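PDB 3GT2: NlpC/P60 domain-containing protein from Mycobacterium avium subsp. paratuberculosis, which is probably a cysteine peptidase of the NlpC/P60 (C40) family, this chain being the P60 domain of a longer, probably membrane-bound antigen. Local coordinates for residues Asp94-Gly99 with Pro134-Val139. Residues are numbered along the deposited sequence; the frame is centred on the assembly and turned at random.
Sequences DLIFYG and PYMVRV
R138 takes the carboxylate of D94 side-on, one nitrogen to each oxygen: NE reaches OD1 of D94 at 2.9 Å, nearly straight at 173°, and NH2 of R138 meets OD2 of D94 at 2.8 Å. Both oxygens offer their syn lone pairs, and the two flat groups lie only 22° from coplanar, which suits the paired grip. The arginine gets there by running out extended and then bending at chi3, which turns the NE/NH2 edge of the guanidinium toward the carboxylate. Next door, L95 and V137 form an antiparallel hydrogen-bonded pair: L95 N gives to V137 O at 2.8 Å, and V137 N returns a bond to L95 O at 3.0 Å. That is a single bridge; the short strands 95-98 and 136-138 run 147° apart in direction, well off exact antiparallel, and by F97 a water has slipped between the chains, bridging F97 N and Y135 O.

Within this NlpC/P60 domain, the bridge ties 95-98, an edge strand of the four-stranded antiparallel sheet, to the C-terminal strand 136-138, which also pairs with 83-85.

Apolar side chains pack along both faces of the bridge. On one, the CG2 branch of V137 meets the F97 ring obliquely at CE1, 3.4 Å away. On the other, M136 lies alongside I96, and its bent end brings CE within a tight 3.4 Å of I96 CG1 while also touching CB of D94.

Further out, D94 OD2 also accepts from the backbone N of R91, a second grip that helps fix the carboxylate's rotation. Y79 sets its ring edge-to-face with F97, while L95 packs on M60 and Y64 of helix 56-65.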
ATOM      1  N   ASP A  94       2.253   7.504  -3.499  1.00 16.55           N
ATOM      2  CA  ASP A  94       0.802   7.601  -3.602  1.00 12.70           C
ATOM      3  C   ASP A  94       0.191   6.202  -3.624  1.00 18.86           C
ATOM      4  O   ASP A  94       0.830   5.249  -4.072  1.00 21.36           O
ATOM      5  CB  ASP A  94       0.388   8.367  -4.861  1.00 15.39           C
ATOM      6  CG  ASP A  94       0.677   9.858  -4.768  1.00 23.53           C
ATOM      7  OD1 ASP A  94       0.950  10.357  -3.652  1.00 23.03           O
ATOM      8  OD2 ASP A  94       0.628  10.533  -5.819  1.00 23.36           O
ATOM      9  N   LEU A  95      -1.042   6.080  -3.139  1.00 15.30           N
ATOM     10  CA  LEU A  95      -1.726   4.788  -3.111  1.00 13.47           C
ATOM     11  C   LEU A  95      -2.642   4.619  -4.327  1.00 16.54           C
ATOM     12  O   LEU A  95      -3.351   5.550  -4.709  1.00 15.26           O
ATOM     13  CB  LEU A  95      -2.537   4.636  -1.826  1.00 13.65           C
ATOM     14  CG  LEU A  95      -1.723   4.579  -0.524  1.00 20.47           C
ATOM     15  CD1 LEU A  95      -2.648   4.682   0.679  1.00 21.16           C
ATOM     16  CD2 LEU A  95      -0.920   3.286  -0.446  1.00 20.92           C
ATOM     17  N   ILE A  96      -2.610   3.420  -4.910  1.00 14.79           N
ATOM     18  CA  ILE A  96      -3.442   3.047  -6.053  1.00 14.24           C
ATOM     19  C   ILE A  96      -4.480   2.041  -5.582  1.00 16.06           C
ATOM     20  O   ILE A  96      -4.148   1.141  -4.826  1.00 20.28           O
ATOM     21  CB  ILE A  96      -2.602   2.351  -7.133  1.00 21.33           C
ATOM     22  CG1 ILE A  96      -1.480   3.266  -7.621  1.00 20.78           C
ATOM     23  CG2 ILE A  96      -3.483   1.912  -8.292  1.00 20.96           C
ATOM     24  CD1 ILE A  96      -0.418   2.527  -8.431  1.00 28.68           C
ATOM     25  N   PHE A  97      -5.729   2.180  -6.014  1.00 13.23           N
ATOM     26  CA  PHE A  97      -6.795   1.337  -5.466  1.00 16.47           C
ATOM     27  C   PHE A  97      -7.531   0.548  -6.548  1.00 16.88           C
ATOM     28  O   PHE A  97      -7.555   0.946  -7.714  1.00 18.01           O
ATOM     29  CB  PHE A  97      -7.806   2.179  -4.675  1.00 13.02           C
ATOM     30  CG  PHE A  97      -7.233   2.842  -3.465  1.00 15.87           C
ATOM     31  CD1 PHE A  97      -6.491   4.002  -3.585  1.00 18.30           C
ATOM     32  CD2 PHE A  97      -7.464   2.328  -2.202  1.00 15.50           C
ATOM     33  CE1 PHE A  97      -5.967   4.627  -2.465  1.00 16.99           C
ATOM     34  CE2 PHE A  97      -6.947   2.952  -1.074  1.00 14.73           C
ATOM     35  CZ  PHE A  97      -6.195   4.101  -1.206  1.00 16.92           C
ATOM     36  N   TYR A  98      -8.140  -0.564  -6.137  1.00 16.78           N
ATOM     37  CA  TYR A  98      -8.868  -1.440  -7.052  1.00 17.31           C
ATOM     38  C   TYR A  98     -10.254  -1.741  -6.522  1.00 21.65           C
ATOM     39  O   TYR A  98     -10.455  -1.853  -5.313  1.00 19.16           O
ATOM     40  CB  TYR A  98      -8.068  -2.733  -7.301  1.00 17.10           C
ATOM     41  CG  TYR A  98      -6.786  -2.416  -7.999  1.00 17.21           C
ATOM     42  CD1 TYR A  98      -6.732  -2.376  -9.389  1.00 15.94           C
ATOM     43  CD2 TYR A  98      -5.639  -2.083  -7.276  1.00 17.78           C
ATOM     44  CE1 TYR A  98      -5.585  -2.040 -10.040  1.00 19.14           C
ATOM     45  CE2 TYR A  98      -4.481  -1.742  -7.925  1.00 17.80           C
ATOM     46  CZ  TYR A  98      -4.459  -1.729  -9.309  1.00 17.97           C
ATOM     47  OH  TYR A  98      -3.311  -1.387  -9.973  1.00 21.14           O
ATOM     48  N   GLY A  99     -11.210  -1.857  -7.438  1.00 22.79           N
ATOM     49  CA  GLY A  99     -12.574  -2.173  -7.071  1.00 24.97           C
ATOM     50  C   GLY A  99     -13.389  -0.918  -6.850  1.00 30.42           C
ATOM     51  O   GLY A  99     -12.832   0.181  -6.761  1.00 29.94           O
ATOM     52  N   PRO A 134     -10.919   5.309  -9.771  1.00 23.30           N
ATOM     53  CA  PRO A 134     -10.747   6.562 -10.515  1.00 25.71           C
ATOM     54  C   PRO A 134      -9.678   7.502  -9.956  1.00 22.38           C
ATOM     55  O   PRO A 134      -9.119   8.296 -10.721  1.00 21.13           O
ATOM     56  CB  PRO A 134     -12.115   7.243 -10.381  1.00 25.29           C
ATOM     57  CG  PRO A 134     -13.051   6.209  -9.962  1.00 30.87           C
ATOM     58  CD  PRO A 134     -12.268   5.191  -9.197  1.00 25.24           C
ATOM     59  N   TYR A 135      -9.436   7.451  -8.650  1.00 16.91           N
ATOM     60  CA  TYR A 135      -8.469   8.346  -8.028  1.00 13.43           C
ATOM     61  C   TYR A 135      -7.395   7.576  -7.298  1.00 15.63           C
ATOM     62  O   TYR A 135      -7.609   6.438  -6.863  1.00 16.62           O
ATOM     63  CB  TYR A 135      -9.141   9.273  -7.021  1.00 13.16           C
ATOM     64  CG  TYR A 135     -10.144  10.203  -7.635  1.00 14.80           C
ATOM     65  CD1 TYR A 135      -9.730  11.298  -8.377  1.00 19.02           C
ATOM     66  CD2 TYR A 135     -11.500   9.991  -7.465  1.00 18.55           C
ATOM     67  CE1 TYR A 135     -10.649  12.162  -8.941  1.00 22.18           C
ATOM     68  CE2 TYR A 135     -12.433  10.853  -8.020  1.00 22.19           C
ATOM     69  CZ  TYR A 135     -11.995  11.936  -8.756  1.00 26.32           C
ATOM     70  OH  TYR A 135     -12.903  12.797  -9.317  1.00 28.34           O
HETATM   71  N   MSE A 136      -6.237   8.206  -7.163  1.00 16.02           N
HETATM   72  CA  MSE A 136      -5.231   7.721  -6.239  1.00 16.07           C
HETATM   73  C   MSE A 136      -5.275   8.581  -4.977  1.00 16.68           C
HETATM   74  O   MSE A 136      -6.009   9.570  -4.931  1.00 19.30           O
HETATM   75  CB  MSE A 136      -3.854   7.721  -6.907  1.00 18.95           C
HETATM   76  CG  MSE A 136      -3.822   6.740  -8.049  1.00 23.72           C
HETATM   77 SE   MSE A 136      -2.235   6.827  -9.142  1.00 29.43          SE
HETATM   78  CE  MSE A 136      -0.861   6.567  -7.767  1.00 19.04           C
ATOM     79  N   VAL A 137      -4.524   8.197  -3.947  1.00 14.20           N
ATOM     80  CA  VAL A 137      -4.588   8.904  -2.667  1.00 13.75           C
ATOM     81  C   VAL A 137      -3.193   9.232  -2.175  1.00 18.37           C
ATOM     82  O   VAL A 137      -2.311   8.369  -2.159  1.00 20.24           O
ATOM     83  CB  VAL A 137      -5.315   8.073  -1.579  1.00 20.21           C
ATOM     84  CG1 VAL A 137      -5.204   8.755  -0.206  1.00 18.40           C
ATOM     85  CG2 VAL A 137      -6.771   7.850  -1.969  1.00 19.65           C
ATOM     86  N   ARG A 138      -2.995  10.486  -1.789  1.00 15.63           N
ATOM     87  CA  ARG A 138      -1.739  10.903  -1.175  1.00 16.56           C
ATOM     88  C   ARG A 138      -1.924  11.101   0.323  1.00 20.69           C
ATOM     89  O   ARG A 138      -2.837  11.803   0.751  1.00 18.97           O
ATOM     90  CB  ARG A 138      -1.250  12.191  -1.832  1.00 15.58           C
ATOM     91  CG  ARG A 138       0.057  12.737  -1.278  1.00 17.70           C
ATOM     92  CD  ARG A 138       0.604  13.794  -2.231  1.00 19.71           C
ATOM     93  NE  ARG A 138       0.788  13.236  -3.572  1.00 24.27           N
ATOM     94  CZ  ARG A 138       0.821  13.955  -4.691  1.00 27.97           C
ATOM     95  NH1 ARG A 138       0.679  15.274  -4.640  1.00 25.70           N
ATOM     96  NH2 ARG A 138       0.995  13.357  -5.866  1.00 25.55           N
ATOM     97  N   VAL A 139      -1.070  10.473   1.126  1.00 16.91           N
ATOM     98  CA  VAL A 139      -1.169  10.643   2.572  1.00 22.80           C
ATOM     99  C   VAL A 139       0.083  11.271   3.166  1.00 30.15           C
ATOM    100  O   VAL A 139       0.094  11.648   4.337  1.00 35.64           O
ATOM    101  CB  VAL A 139      -1.478   9.311   3.298  1.00 27.00           C
ATOM    102  CG1 VAL A 139      -2.862   8.801   2.916  1.00 28.30           C
ATOM    103  CG2 VAL A 139      -0.411   8.259   2.991  1.00 25.43           C
TER
HETATM  104  O   HOH W   1      -6.538   4.156  -7.755  1.00 18.81           O